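Local structure of BIFUNCTIONAL PROTEIN Proline utilization A (PutA) (Corynebacterium freiburgense, 5UX5) at residues A[216-221]-A[253-258]; A[248-253]-A[283-288]; A[191-196]-A[210-215]. The protein probably oxidises proline to glutamate in two linked steps, using an FAD-dependent proline dehydrogenase and an NAD-dependent aldehyde dehydrogenase joined in one chain. One frame throughout, in Å; residues are numbered along the deposited sequence.

Contact 1. Residues A[216-221]-A[253-258]; sequences LYRLAL and EEFLGL
R218 and E254 form the one charged link across this contact. NE of R218 donates to OE2 of E254 at 2.5 Å, a length not to be pressed at 2.7 Å resolution. OE1 stays farther off, so a single oxygen takes the bond, although guanidinium and carboxylate lie nearly coplanar. The E254 chain is fully extended (chi1 180°), which carries its carboxylate across to the arginine.

Two aromatic rings come next. Y217 turns its edge to the face of F255 in a T-shaped pair, planes at 63°, while its CB lies 3.5 Å from CE1 of F255.

Both segments belong to the TIM-barrel-like proline dehydrogenase domain: 216-221 lies on helix 202-221, and 253-258, with a type I turn from F255 to L258, leads from helix 239-251 into strand 260-265.

Leucines fill in the rest. L221 divides its methyls, CD1 reaching CD1 of F255 at 3.7 Å and CD2 packing on CB of L258. L258 does likewise: its CD2 meets the Y217 ring in plane at the edge, 3.8 Å from CD2 of the tyrosine, and its CD1 touches CB of A220. Y217 and A220 also pack on I229 of strand 228-232.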
# COMPACT_ATOMS: atom_id res chain seq x y z
N LEU A 216 23.62 -24.60 4.51
CA LEU A 216 23.26 -25.17 3.22
C LEU A 216 24.46 -25.27 2.28
O LEU A 216 24.61 -26.25 1.55
CB LEU A 216 22.17 -24.33 2.56
CG LEU A 216 21.90 -24.83 1.14
CD1 LEU A 216 21.10 -26.12 1.20
CD2 LEU A 216 21.24 -23.78 0.27
N TYR A 217 25.32 -24.24 2.26
CA TYR A 217 26.48 -24.27 1.38
C TYR A 217 27.55 -25.23 1.90
O TYR A 217 28.25 -25.84 1.10
CB TYR A 217 27.04 -22.85 1.23
CG TYR A 217 26.22 -21.95 0.32
CD1 TYR A 217 25.07 -21.30 0.79
CD2 TYR A 217 26.61 -21.73 -0.99
CE1 TYR A 217 24.33 -20.48 -0.02
CE2 TYR A 217 25.87 -20.91 -1.81
CZ TYR A 217 24.73 -20.28 -1.32
OH TYR A 217 24.00 -19.46 -2.15
N ARG A 218 27.65 -25.39 3.21
CA ARG A 218 28.54 -26.39 3.76
C ARG A 218 28.17 -27.77 3.27
O ARG A 218 29.04 -28.62 3.05
CB ARG A 218 28.48 -26.35 5.28
CG ARG A 218 29.24 -25.23 5.83
CD ARG A 218 29.04 -25.12 7.28
NE ARG A 218 29.48 -23.80 7.69
CZ ARG A 218 28.97 -23.17 8.73
NH1 ARG A 218 28.02 -23.78 9.43
NH2 ARG A 218 29.39 -21.95 9.05
N LEU A 219 26.85 -28.04 3.16
CA LEU A 219 26.41 -29.34 2.67
C LEU A 219 26.91 -29.61 1.26
O LEU A 219 27.21 -30.76 0.93
CB LEU A 219 24.90 -29.46 2.71
CG LEU A 219 24.21 -29.58 4.07
CD1 LEU A 219 22.77 -29.88 3.78
CD2 LEU A 219 24.81 -30.67 4.94
N ALA A 220 27.06 -28.56 0.45
CA ALA A 220 27.63 -28.70 -0.88
C ALA A 220 29.14 -28.88 -0.87
O ALA A 220 29.70 -29.36 -1.86
CB ALA A 220 27.27 -27.50 -1.75
N LEU A 221 29.82 -28.48 0.21
CA LEU A 221 31.25 -28.73 0.37
C LEU A 221 31.55 -30.13 0.89
O LEU A 221 32.68 -30.59 0.75
CB LEU A 221 31.88 -27.72 1.32
CG LEU A 221 31.94 -26.22 1.03
CD1 LEU A 221 32.53 -25.49 2.24
CD2 LEU A 221 32.77 -25.95 -0.22
N GLU A 253 36.52 -17.53 3.49
CA GLU A 253 37.55 -18.55 3.33
C GLU A 253 36.94 -19.93 3.16
O GLU A 253 37.32 -20.69 2.26
CB GLU A 253 38.48 -18.54 4.54
CG GLU A 253 39.88 -19.02 4.33
CD GLU A 253 40.54 -19.29 5.67
OE1 GLU A 253 41.72 -19.72 5.71
OE2 GLU A 253 39.84 -19.08 6.69
N GLU A 254 35.91 -20.21 3.93
CA GLU A 254 35.26 -21.51 3.91
C GLU A 254 34.75 -21.87 2.52
O GLU A 254 34.87 -23.01 2.08
CB GLU A 254 34.13 -21.47 4.94
CG GLU A 254 33.32 -22.70 5.10
CD GLU A 254 32.22 -22.47 6.13
OE1 GLU A 254 31.87 -21.29 6.40
OE2 GLU A 254 31.74 -23.48 6.70
N PHE A 255 34.21 -20.89 1.79
CA PHE A 255 33.51 -21.16 0.54
C PHE A 255 34.27 -20.71 -0.69
O PHE A 255 33.70 -20.70 -1.78
CB PHE A 255 32.13 -20.49 0.56
CG PHE A 255 31.27 -20.91 1.72
CD1 PHE A 255 30.86 -22.23 1.85
CD2 PHE A 255 30.87 -19.98 2.66
CE1 PHE A 255 30.07 -22.62 2.93
CE2 PHE A 255 30.06 -20.35 3.74
CZ PHE A 255 29.66 -21.68 3.87
N LEU A 256 35.55 -20.39 -0.55
CA LEU A 256 36.26 -19.76 -1.65
C LEU A 256 36.34 -20.67 -2.87
O LEU A 256 36.38 -20.18 -4.01
CB LEU A 256 37.66 -19.36 -1.21
CG LEU A 256 38.31 -18.35 -2.18
CD1 LEU A 256 37.37 -17.14 -2.48
CD2 LEU A 256 39.72 -17.90 -1.79
N GLY A 257 36.33 -21.99 -2.67
CA GLY A 257 36.45 -22.89 -3.81
C GLY A 257 35.17 -23.56 -4.28
O GLY A 257 35.24 -24.54 -5.03
N LEU A 258 34.01 -23.02 -3.91
CA LEU A 258 32.72 -23.61 -4.25
C LEU A 258 32.13 -22.90 -5.46
O LEU A 258 31.91 -21.68 -5.43
CB LEU A 258 31.75 -23.52 -3.07
CG LEU A 258 30.36 -24.12 -3.29
CD1 LEU A 258 30.48 -25.59 -3.65
CD2 LEU A 258 29.49 -23.91 -2.06

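Contact 2. Residues A[248-253]-A[283-288]; sequences ELLMEE and KRRAAA
M251 and R285 bring the two backbones together, with 7.0 Å between their CA atoms. Segment 248-253 holds the last turn of helix 239-251 and the chain just beyond it; segment 283-288 holds the end of helix 271-287, where A288 is the first residue to leave helical geometry.

R285 makes the polar bonds across the contact. Its chain, extended from CG to NE with CG anti to the backbone N, crosses to the neighbouring helix end and grips the carbonyl of L250 side-on. NE and NH1 both bond to L250 O, each at 3.0 Å. NH1 lies in the carbonyl plane on a lone pair, whereas NE stands above that plane, 43° out of it; the oxygen itself lies in the guanidinium plane. The positive charge at this carbonyl would probably suit the negative end of the helix.

The helices are successive ones of the proline dehydrogenase barrel, with strand 260-265 between them in sequence. R285 also ties in the loops at their ends, NH1 probably donating to L258 O and NH2 to A291 O.

L250 covers one face of the guanidinium, with CB 3.3 Å from NH1 of R285 and CD1 3.9 Å above the plane, toward its rim. M251 runs past R285 in the opposite direction, its SD 3.4 Å from CG of R285. Bends at chi2 and chi3 (-54° and -67°) curl the thioether, and CE ends 4.1 Å from CB of A288. Exposed R284 brings NH2 to 3.6 Å from CG of M251.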
# COMPACT_ATOMS: atom_id res chain seq x y z
N GLU A 248 29.45 -11.69 -1.06
CA GLU A 248 30.06 -11.78 0.25
C GLU A 248 30.27 -13.25 0.65
O GLU A 248 31.38 -13.64 1.04
CB GLU A 248 29.20 -11.03 1.26
CG GLU A 248 29.28 -9.53 1.12
CD GLU A 248 28.55 -8.82 2.24
OE1 GLU A 248 28.38 -7.57 2.17
OE2 GLU A 248 28.14 -9.52 3.20
N LEU A 249 29.25 -14.09 0.45
CA LEU A 249 29.33 -15.46 0.92
C LEU A 249 30.42 -16.24 0.20
O LEU A 249 31.19 -16.97 0.83
CB LEU A 249 27.98 -16.15 0.75
CG LEU A 249 27.75 -17.39 1.60
CD1 LEU A 249 27.88 -17.04 3.06
CD2 LEU A 249 26.36 -17.94 1.31
N LEU A 250 30.53 -16.04 -1.11
CA LEU A 250 31.46 -16.81 -1.90
C LEU A 250 32.92 -16.36 -1.75
O LEU A 250 33.80 -16.99 -2.33
CB LEU A 250 31.05 -16.76 -3.38
CG LEU A 250 29.80 -17.57 -3.73
CD1 LEU A 250 29.63 -17.70 -5.23
CD2 LEU A 250 29.89 -18.95 -3.08
N MET A 251 33.19 -15.27 -1.03
CA MET A 251 34.57 -14.86 -0.77
C MET A 251 35.04 -15.28 0.62
O MET A 251 36.24 -15.16 0.91
CB MET A 251 34.74 -13.33 -0.92
CG MET A 251 34.59 -12.82 -2.35
SD MET A 251 35.68 -13.64 -3.53
CE MET A 251 37.29 -13.08 -2.97
N GLU A 252 34.15 -15.77 1.47
CA GLU A 252 34.56 -16.28 2.78
C GLU A 252 35.52 -17.45 2.60
O GLU A 252 35.39 -18.23 1.67
CB GLU A 252 33.32 -16.70 3.57
CG GLU A 252 32.50 -15.54 3.97
CD GLU A 252 31.21 -15.93 4.66
OE1 GLU A 252 31.07 -17.10 5.09
OE2 GLU A 252 30.33 -15.04 4.75
N GLU A 253 36.52 -17.53 3.49
CA GLU A 253 37.55 -18.55 3.33
C GLU A 253 36.94 -19.93 3.16
O GLU A 253 37.32 -20.69 2.26
CB GLU A 253 38.48 -18.54 4.54
CG GLU A 253 39.88 -19.02 4.33
CD GLU A 253 40.54 -19.29 5.67
OE1 GLU A 253 41.72 -19.72 5.71
OE2 GLU A 253 39.84 -19.08 6.69
N LYS A 283 36.56 -12.21 -11.73
CA LYS A 283 37.99 -12.05 -11.95
C LYS A 283 38.72 -11.82 -10.63
O LYS A 283 39.81 -12.37 -10.40
CB LYS A 283 38.24 -10.89 -12.92
CG LYS A 283 37.76 -11.16 -14.34
CD LYS A 283 37.85 -9.90 -15.17
CE LYS A 283 37.44 -10.15 -16.61
NZ LYS A 283 37.60 -8.92 -17.45
N ARG A 284 38.13 -11.00 -9.77
CA ARG A 284 38.68 -10.78 -8.44
C ARG A 284 38.73 -12.09 -7.65
O ARG A 284 39.72 -12.37 -6.96
CB ARG A 284 37.83 -9.69 -7.76
CG ARG A 284 38.23 -9.22 -6.36
CD ARG A 284 37.02 -8.52 -5.66
NE ARG A 284 36.89 -8.95 -4.27
CZ ARG A 284 35.76 -8.94 -3.57
NH1 ARG A 284 34.63 -8.53 -4.12
NH2 ARG A 284 35.77 -9.37 -2.31
N ARG A 285 37.69 -12.93 -7.79
CA ARG A 285 37.66 -14.19 -7.04
C ARG A 285 38.71 -15.15 -7.53
O ARG A 285 39.48 -15.69 -6.73
CB ARG A 285 36.28 -14.85 -7.15
CG ARG A 285 36.00 -15.86 -6.06
CD ARG A 285 34.76 -16.63 -6.38
NE ARG A 285 34.25 -17.41 -5.24
CZ ARG A 285 33.60 -18.56 -5.37
NH1 ARG A 285 33.16 -19.19 -4.29
NH2 ARG A 285 33.43 -19.10 -6.57
N ALA A 286 38.77 -15.37 -8.84
CA ALA A 286 39.79 -16.25 -9.41
C ALA A 286 41.17 -15.83 -8.96
O ALA A 286 41.99 -16.66 -8.57
CB ALA A 286 39.71 -16.25 -10.93
N ALA A 287 41.45 -14.53 -9.01
CA ALA A 287 42.73 -14.04 -8.55
C ALA A 287 43.00 -14.44 -7.10
O ALA A 287 44.15 -14.68 -6.73
CB ALA A 287 42.82 -12.53 -8.73
N ALA A 288 41.96 -14.48 -6.25
CA ALA A 288 42.19 -14.92 -4.87
C ALA A 288 42.33 -16.45 -4.73
O ALA A 288 42.42 -16.95 -3.60
CB ALA A 288 41.08 -14.39 -3.97

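Contact 3. Residues A[191-196]-A[210-215]; sequences TSVVAQ and KERLRP
V193 offers its backbone carbonyl to the side chain of R212, and this is the polar bond across the contact. NH1 of R212 donates to V193 O at 2.6 Å. The donor lies in the carbonyl plane on a lone pair, but the N-H is not straight on, at 134°, and the oxygen is tilted 20° from the guanidinium plane. Extended from CG to NE, the arginine reaches alongside V193, the two side chains sliding past each other in opposite directions. The other terminal nitrogen, NH2, makes a salt bridge to D164, so the carbonyl and the carboxylate together fix the rotation of the group.

Residues 191-193 belong to the short, weakly bonded helix 190-193, with loop after it, in the connection between strand 185-189 of the proline dehydrogenase barrel and helix 202-221. The contact therefore packs the first part of a beta-to-alpha connection on the helix it leads into. At the end of the segment, NE2 of Q196 donates to A747 O, which lies within the aldehyde dehydrogenase range, so this connection also touches the other catalytic half of the chain.

The remaining contacts are apolar. V193 spreads its methyls over two residues of the helix: CG1, anti to the backbone N (chi1 172°), lies 3.8 Å from CB of R212, and CG2 meets CD2 of L213 at 3.8 Å. V194 approaches R212 at about a right angle, its CG2 3.5 Å from NH1, so that a methyl flanks the bonded nitrogen. L171 of helix 164-178 packs against both R212 and L213, while L209, one turn earlier in helix 202-221, touches both valines.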
# COMPACT_ATOMS: atom_id res chain seq x y z
N THR A 191 13.94 -14.69 -0.51
CA THR A 191 12.70 -14.51 0.21
C THR A 191 12.10 -15.81 0.69
O THR A 191 11.15 -15.78 1.48
CB THR A 191 11.68 -13.80 -0.65
OG1 THR A 191 11.27 -14.69 -1.69
CG2 THR A 191 12.31 -12.64 -1.26
N SER A 192 12.62 -16.96 0.27
CA SER A 192 12.24 -18.20 0.91
C SER A 192 13.07 -18.48 2.15
O SER A 192 12.66 -19.28 2.99
CB SER A 192 12.39 -19.37 -0.06
OG SER A 192 11.64 -19.19 -1.24
N VAL A 193 14.23 -17.83 2.28
CA VAL A 193 15.12 -18.08 3.42
C VAL A 193 14.85 -17.09 4.56
O VAL A 193 14.99 -17.45 5.73
CB VAL A 193 16.58 -18.04 2.94
CG1 VAL A 193 17.53 -18.09 4.10
CG2 VAL A 193 16.85 -19.21 2.02
N VAL A 194 14.45 -15.87 4.23
CA VAL A 194 14.03 -14.86 5.19
C VAL A 194 12.62 -14.41 4.81
O VAL A 194 12.41 -13.86 3.72
CB VAL A 194 15.01 -13.67 5.22
CG1 VAL A 194 14.46 -12.56 6.10
CG2 VAL A 194 16.35 -14.11 5.73
N ALA A 195 11.65 -14.64 5.68
CA ALA A 195 10.34 -14.11 5.36
C ALA A 195 10.29 -12.64 5.71
O ALA A 195 11.04 -12.16 6.56
CB ALA A 195 9.24 -14.86 6.10
N GLN A 196 9.36 -11.92 5.05
CA GLN A 196 9.14 -10.49 5.27
C GLN A 196 10.42 -9.67 5.10
O GLN A 196 10.72 -8.78 5.90
CB GLN A 196 8.53 -10.24 6.66
CG GLN A 196 7.12 -10.81 6.84
CD GLN A 196 6.60 -10.74 8.28
OE1 GLN A 196 7.15 -10.05 9.13
NE2 GLN A 196 5.52 -11.46 8.55
N LYS A 210 23.13 -14.73 5.16
CA LYS A 210 24.37 -15.46 5.27
C LYS A 210 24.36 -16.36 6.50
O LYS A 210 24.80 -17.51 6.44
CB LYS A 210 25.55 -14.48 5.32
CG LYS A 210 25.84 -13.84 3.97
CD LYS A 210 27.11 -13.04 4.01
CE LYS A 210 27.11 -12.06 5.17
NZ LYS A 210 28.31 -11.16 5.15
N GLU A 211 23.87 -15.84 7.63
CA GLU A 211 23.79 -16.64 8.84
C GLU A 211 22.92 -17.87 8.63
O GLU A 211 23.21 -18.95 9.16
CB GLU A 211 23.25 -15.77 9.98
CG GLU A 211 22.99 -16.51 11.26
CD GLU A 211 22.23 -15.65 12.25
OE1 GLU A 211 22.39 -14.41 12.21
OE2 GLU A 211 21.47 -16.22 13.05
N ARG A 212 21.87 -17.74 7.83
CA ARG A 212 20.96 -18.86 7.63
C ARG A 212 21.39 -19.81 6.51
O ARG A 212 21.08 -21.00 6.59
CB ARG A 212 19.55 -18.35 7.34
CG ARG A 212 18.88 -17.76 8.55
CD ARG A 212 17.49 -17.34 8.19
NE ARG A 212 16.72 -16.90 9.34
CZ ARG A 212 15.50 -16.40 9.25
NH1 ARG A 212 14.95 -16.28 8.05
NH2 ARG A 212 14.82 -16.03 10.34
N LEU A 213 22.10 -19.31 5.49
CA LEU A 213 22.41 -20.13 4.33
C LEU A 213 23.74 -20.89 4.43
O LEU A 213 23.93 -21.87 3.70
CB LEU A 213 22.40 -19.29 3.05
CG LEU A 213 21.03 -19.05 2.44
CD1 LEU A 213 21.15 -18.01 1.35
CD2 LEU A 213 20.50 -20.35 1.88
N ARG A 214 24.64 -20.49 5.34
CA ARG A 214 25.92 -21.19 5.46
C ARG A 214 25.77 -22.70 5.73
O ARG A 214 26.49 -23.47 5.08
CB ARG A 214 26.77 -20.53 6.56
CG ARG A 214 27.40 -19.21 6.17
CD ARG A 214 28.21 -18.62 7.31
NE ARG A 214 28.58 -17.24 7.05
CZ ARG A 214 28.06 -16.21 7.71
NH1 ARG A 214 27.17 -16.43 8.67
NH2 ARG A 214 28.42 -14.96 7.42
N PRO A 215 24.88 -23.18 6.59
CA PRO A 215 24.72 -24.64 6.70
C PRO A 215 24.39 -25.28 5.37
O PRO A 215 24.83 -26.40 5.11
CB PRO A 215 23.58 -24.82 7.71
CG PRO A 215 23.37 -23.51 8.34
CD PRO A 215 24.19 -22.46 7.68

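How the contacts relate
All three contacts lie in the proline dehydrogenase barrel, and contacts 1 and 3 use the same helix, 202-221, at successive points. Contact 3 is the most buried; contacts 1 and 2 are partly buried, each with an exposed arginine. Their polar chemistry differs: buried R285 in contact 2 and partly exposed R212 in contact 3 both bond to backbone carbonyls, while exposed R218 in contact 1 pairs with E254 at the rim. Contacts 1 and 2 share E253, and L256 of contact 1 packs its CD2 on A288 O of contact 2. Between contacts 2 and 3, salt bridges of E248 with K210 and of E252 with R214 join helix 202-221 to helix 239-251 and the residue that follows it.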